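Local coordinates for 3-oxoacyl-(acyl-carrier protein) synthase II (Thermus thermophilus, PDB 1J3N) that probably catalyses the chain-lengthening condensation of an acyl group with malonyl-acyl carrier protein in fatty acid synthesis, at residues 11-16 / 20-25; 311-316 / 371-376. All coordinates share one frame; numbering follows the deposited sequence.

Contact 1: 11-16 / 20-25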
loop_
_atom_site.group_PDB
_atom_site.type_symbol
_atom_site.label_atom_id
_atom_site.label_comp_id
_atom_site.label_asym_id
_atom_site.label_seq_id
_atom_site.Cartn_x
_atom_site.Cartn_y
_atom_site.Cartn_z
ATOM N N ALA A 11 -19.973 7.434 0.713
ATOM C CA ALA A 11 -19.379 8.269 1.745
ATOM C C ALA A 11 -19.846 7.934 3.156
ATOM O O ALA A 11 -21.045 7.886 3.427
ATOM C CB ALA A 11 -19.681 9.737 1.444
ATOM N N LEU A 12 -18.887 7.692 4.046
ATOM C CA LEU A 12 -19.188 7.408 5.448
ATOM C C LEU A 12 -18.384 8.464 6.199
ATOM O O LEU A 12 -17.188 8.293 6.428
ATOM C CB LEU A 12 -18.723 5.999 5.831
ATOM C CG LEU A 12 -19.125 5.514 7.225
ATOM C CD1 LEU A 12 -20.643 5.555 7.376
ATOM C CD2 LEU A 12 -18.610 4.103 7.442
ATOM N N THR A 13 -19.039 9.559 6.582
ATOM C CA THR A 13 -18.338 10.657 7.245
ATOM C C THR A 13 -18.901 11.148 8.567
ATOM O O THR A 13 -20.019 10.803 8.952
ATOM C CB THR A 13 -18.257 11.887 6.307
ATOM O OG1 THR A 13 -19.476 12.641 6.394
ATOM C CG2 THR A 13 -18.062 11.439 4.873
ATOM N N PRO A 14 -18.114 11.973 9.286
ATOM C CA PRO A 14 -18.475 12.563 10.579
ATOM C C PRO A 14 -19.665 13.529 10.521
ATOM O O PRO A 14 -20.178 13.939 11.558
ATOM C CB PRO A 14 -17.189 13.269 11.004
ATOM C CG PRO A 14 -16.136 12.380 10.457
ATOM C CD PRO A 14 -16.665 12.110 9.053
ATOM N N ILE A 15 -20.100 13.899 9.319
ATOM C CA ILE A 15 -21.239 14.811 9.195
ATOM C C ILE A 15 -22.343 14.234 8.327
ATOM O O ILE A 15 -23.255 14.947 7.920
ATOM C CB ILE A 15 -20.828 16.176 8.612
ATOM C CG1 ILE A 15 -20.353 16.018 7.166
ATOM C CG2 ILE A 15 -19.732 16.792 9.463
ATOM C CD1 ILE A 15 -19.860 17.338 6.551
ATOM N N GLY A 16 -22.257 12.939 8.040
ATOM C CA GLY A 16 -23.288 12.314 7.237
ATOM C C GLY A 16 -22.969 10.931 6.712
ATOM O O GLY A 16 -21.863 10.682 6.230
ATOM N N GLU A 20 -25.311 11.673 -0.375
ATOM C CA GLU A 20 -26.218 12.820 -0.355
ATOM C C GLU A 20 -26.195 13.550 0.991
ATOM O O GLU A 20 -26.121 14.779 1.030
ATOM C CB GLU A 20 -27.646 12.381 -0.703
ATOM C CG GLU A 20 -28.658 13.528 -0.815
ATOM C CD GLU A 20 -28.211 14.648 -1.756
ATOM O OE1 GLU A 20 -27.808 14.353 -2.901
ATOM O OE2 GLU A 20 -28.273 15.832 -1.353
ATOM N N ALA A 21 -26.254 12.803 2.091
ATOM C CA ALA A 21 -26.219 13.417 3.419
ATOM C C ALA A 21 -24.940 14.236 3.580
ATOM O O ALA A 21 -24.951 15.325 4.159
ATOM C CB ALA A 21 -26.287 12.341 4.511
ATOM N N PHE A 22 -23.839 13.703 3.063
ATOM C CA PHE A 22 -22.541 14.368 3.137
ATOM C C PHE A 22 -22.583 15.701 2.399
ATOM O O PHE A 22 -22.106 16.714 2.911
ATOM C CB PHE A 22 -21.456 13.449 2.543
ATOM C CG PHE A 22 -20.071 14.063 2.492
ATOM C CD1 PHE A 22 -19.569 14.800 3.562
ATOM C CD2 PHE A 22 -19.258 13.861 1.386
ATOM C CE1 PHE A 22 -18.270 15.329 3.528
ATOM C CE2 PHE A 22 -17.967 14.379 1.339
ATOM C CZ PHE A 22 -17.472 15.122 2.424
ATOM N N HIS A 23 -23.171 15.703 1.208
ATOM C CA HIS A 23 -23.260 16.915 0.396
ATOM C C HIS A 23 -24.117 18.006 1.043
ATOM O O HIS A 23 -23.715 19.169 1.107
ATOM C CB HIS A 23 -23.799 16.583 -1.001
ATOM C CG HIS A 23 -23.691 17.723 -1.963
ATOM N ND1 HIS A 23 -24.761 18.531 -2.282
ATOM C CD2 HIS A 23 -22.620 18.245 -2.606
ATOM C CE1 HIS A 23 -24.353 19.505 -3.077
ATOM N NE2 HIS A 23 -23.058 19.354 -3.288
ATOM N N LYS A 24 -25.298 17.630 1.520
ATOM C CA LYS A 24 -26.176 18.585 2.176
ATOM C C LYS A 24 -25.489 19.184 3.404
ATOM O O LYS A 24 -25.562 20.389 3.641
ATOM C CB LYS A 24 -27.483 17.908 2.601
ATOM C CG LYS A 24 -28.475 17.689 1.472
ATOM C CD LYS A 24 -29.847 17.305 2.026
ATOM C CE LYS A 24 -30.901 17.251 0.932
ATOM N NZ LYS A 24 -32.265 17.033 1.495
ATOM N N ALA A 25 -24.820 18.333 4.178
ATOM C CA ALA A 25 -24.120 18.762 5.389
ATOM C C ALA A 25 -22.989 19.752 5.091
ATOM O O ALA A 25 -22.711 20.657 5.890
ATOM C CB ALA A 25 -23.572 17.543 6.128
#
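T13 lies over one face of the F22 ring in a tight beta hairpin, strand 4-13 with the short strand 16-17, which leads into helix 19-28 near the start of the thiolase-type fold. Several measurements define the tight part. Methyl CG2 of T13 stands 4.0 Å from the centroid of the F22 ring and only 15° off its normal, a CH-pi contact displaced toward the rim on the CD1 and CG side. I15 meets the same ring at its edge, with CG1 3.9 Å from CD1 of F22, while A11 CB approaches CD2 of F22 obliquely at 4.1 Å. In F22, CG is anti to N (chi1 177°), which carries the ring off the helix and across the T13 side chain at about a right angle. V346 of helix 343-357 touches both T13 and F22, so this end of the contact is buried. G16 is equally close, its CA 4.6 Å from F22 CA: a CB there would run into the helix backbone at A21 and F22, and the backbone angles of G16 by themselves require glycine.

The turn itself is type I, from T13 to G16, and the T13 hydroxyl braces it from within. OG1 accepts from I15 N at 157°, an ST turn, and donates to G16 O, a carbonyl that also receives T13 N. With both functions of the hydroxyl used inside the loop, the 3.6 Å approach of OG1 to CD1 of F22 is packing.

The looser side is the outward helix face. A21, partly exposed, contributes CB, 4.1 Å from CA of G16; beyond it E20 and K24 are exposed. Packing tightens again at buried A25, whose CB lies 3.7 Å from CG1 of I15 and 3.2 Å from the carbonyl O of I15.

Contact 2: 311-316 / 371-376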
loop_
_atom_site.group_PDB
_atom_site.type_symbol
_atom_site.label_atom_id
_atom_site.label_comp_id
_atom_site.label_asym_id
_atom_site.label_seq_id
_atom_site.Cartn_x
_atom_site.Cartn_y
_atom_site.Cartn_z
ATOM N N ALA A 311 2.534 26.089 3.272
ATOM C CA ALA A 311 3.289 25.409 2.223
ATOM C C ALA A 311 2.394 25.148 1.023
ATOM O O ALA A 311 2.840 25.233 -0.126
ATOM C CB ALA A 311 3.852 24.097 2.753
ATOM N N GLU A 312 1.132 24.819 1.296
ATOM C CA GLU A 312 0.163 24.550 0.239
ATOM C C GLU A 312 -0.139 25.820 -0.556
ATOM O O GLU A 312 -0.043 25.830 -1.780
ATOM C CB GLU A 312 -1.130 23.963 0.838
ATOM C CG GLU A 312 -2.243 23.714 -0.182
ATOM C CD GLU A 312 -3.207 22.595 0.221
ATOM O OE1 GLU A 312 -3.484 22.433 1.431
ATOM O OE2 GLU A 312 -3.698 21.888 -0.683
ATOM N N VAL A 313 -0.495 26.894 0.143
ATOM C CA VAL A 313 -0.794 28.164 -0.515
ATOM C C VAL A 313 0.397 28.637 -1.358
ATOM O O VAL A 313 0.228 29.041 -2.505
ATOM C CB VAL A 313 -1.165 29.246 0.525
ATOM C CG1 VAL A 313 -1.340 30.594 -0.163
ATOM C CG2 VAL A 313 -2.449 28.845 1.250
ATOM N N LEU A 314 1.600 28.581 -0.793
ATOM C CA LEU A 314 2.795 28.991 -1.524
ATOM C C LEU A 314 2.967 28.131 -2.772
ATOM O O LEU A 314 3.416 28.616 -3.811
ATOM C CB LEU A 314 4.040 28.857 -0.645
ATOM C CG LEU A 314 4.195 29.863 0.503
ATOM C CD1 LEU A 314 5.418 29.515 1.319
ATOM C CD2 LEU A 314 4.308 31.276 -0.057
ATOM N N ALA A 315 2.604 26.855 -2.661
ATOM C CA ALA A 315 2.707 25.921 -3.779
ATOM C C ALA A 315 1.654 26.234 -4.840
ATOM O O ALA A 315 1.890 26.066 -6.044
ATOM C CB ALA A 315 2.535 24.487 -3.279
ATOM N N ILE A 316 0.482 26.672 -4.390
ATOM C CA ILE A 316 -0.591 27.010 -5.316
ATOM C C ILE A 316 -0.209 28.275 -6.078
ATOM O O ILE A 316 -0.292 28.315 -7.304
ATOM C CB ILE A 316 -1.931 27.213 -4.567
ATOM C CG1 ILE A 316 -2.518 25.847 -4.196
ATOM C CG2 ILE A 316 -2.908 28.014 -5.418
ATOM C CD1 ILE A 316 -3.824 25.922 -3.451
ATOM N N PRO A 371 -3.827 36.928 6.469
ATOM C CA PRO A 371 -3.546 37.795 5.318
ATOM C C PRO A 371 -2.373 37.360 4.439
ATOM O O PRO A 371 -2.322 37.692 3.262
ATOM C CB PRO A 371 -3.315 39.158 5.964
ATOM C CG PRO A 371 -2.723 38.795 7.303
ATOM C CD PRO A 371 -3.598 37.644 7.737
ATOM N N GLU A 372 -1.427 36.624 5.010
ATOM C CA GLU A 372 -0.276 36.159 4.246
ATOM C C GLU A 372 -0.700 35.166 3.158
ATOM O O GLU A 372 0.014 34.969 2.173
ATOM C CB GLU A 372 0.741 35.497 5.178
ATOM C CG GLU A 372 1.922 34.871 4.451
ATOM C CD GLU A 372 2.792 34.031 5.364
ATOM O OE1 GLU A 372 3.689 34.590 6.034
ATOM O OE2 GLU A 372 2.564 32.805 5.419
ATOM N N LEU A 373 -1.862 34.546 3.347
ATOM C CA LEU A 373 -2.398 33.570 2.395
ATOM C C LEU A 373 -3.586 34.202 1.663
ATOM O O LEU A 373 -4.741 33.919 1.979
ATOM C CB LEU A 373 -2.859 32.318 3.151
ATOM C CG LEU A 373 -1.894 31.775 4.214
ATOM C CD1 LEU A 373 -2.564 30.657 4.997
ATOM C CD2 LEU A 373 -0.622 31.279 3.548
ATOM N N ASP A 374 -3.296 35.047 0.680
ATOM C CA ASP A 374 -4.342 35.750 -0.060
ATOM C C ASP A 374 -5.043 34.968 -1.167
ATOM O O ASP A 374 -4.948 35.314 -2.346
ATOM C CB ASP A 374 -3.777 37.052 -0.640
ATOM C CG ASP A 374 -2.672 36.807 -1.648
ATOM O OD1 ASP A 374 -1.691 36.118 -1.294
ATOM O OD2 ASP A 374 -2.783 37.304 -2.791
ATOM N N LEU A 375 -5.752 33.913 -0.786
ATOM C CA LEU A 375 -6.490 33.116 -1.752
ATOM C C LEU A 375 -7.948 33.118 -1.326
ATOM O O LEU A 375 -8.260 33.364 -0.162
ATOM C CB LEU A 375 -5.964 31.679 -1.795
ATOM C CG LEU A 375 -4.566 31.455 -2.377
ATOM C CD1 LEU A 375 -4.240 29.966 -2.360
ATOM C CD2 LEU A 375 -4.511 31.988 -3.804
ATOM N N ASP A 376 -8.839 32.856 -2.274
ATOM C CA ASP A 376 -10.264 32.821 -1.979
ATOM C C ASP A 376 -10.577 31.456 -1.363
ATOM O O ASP A 376 -10.663 30.461 -2.077
ATOM C CB ASP A 376 -11.069 33.012 -3.269
ATOM C CG ASP A 376 -12.557 33.113 -3.016
ATOM O OD1 ASP A 376 -13.005 32.740 -1.913
ATOM O OD2 ASP A 376 -13.285 33.557 -3.924
#
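OE2 of E312 is gripped by two donors, the backbone N of H301 and ND2 of N392, while OE1 takes the N of G302; this carboxylate ties the helix inward, and the neighbouring V313 turns to the loop 371-376. There the contact is entirely apolar. CD2 of L373 rests over CB of V313 on the side away from CA, 3.7 Å from CB and 3.8 Å from both CG1 and CG2, so it is shared evenly by the two branches without entering the notch between them. With CG1 of V313 anti to N (chi1 175°), that methyl is also set against L375: CG1 lies 3.7 Å from CD1 of L375, the two side chains sliding past each other in opposite directions. Helix 306-324 belongs to the C-terminal half of the thiolase-type fold, and the irregular loop packs along its outer flank. I316, one turn on from V313, adds CG2, 3.9 Å from CD1 of L375, and also touches M281 of helix 275-288.

D374 is the centre of an inverse gamma turn, with a weak bond from L375 N to L373 O (2.9 Å), consistent with both leucines meeting the helix. E372 before L373 and D374 between the two leucines form salt bridges back to the helix, D374 OD1 with K317 NZ and E372 OE2 with R310 NE.

Contact 1 and contact 2 lie in the N-terminal and C-terminal halves of the chain, with centres 27 Å apart and nearest atoms about 16 Å apart; they share no helix or strand. Contact 1 is nearer the middle, 13 Å between its centre and that of the chain against 22 Å for contact 2. Burial does not follow this order: all four touching residues of contact 2 are buried, but four of seven in contact 1. The first joins neighbours in sequence, using an aromatic ring and a hydroxyl-braced turn; the second brings distant segments together through aliphatic branches, with charged pairs at its solvent margin. Neither pair of segments touches the other subunit.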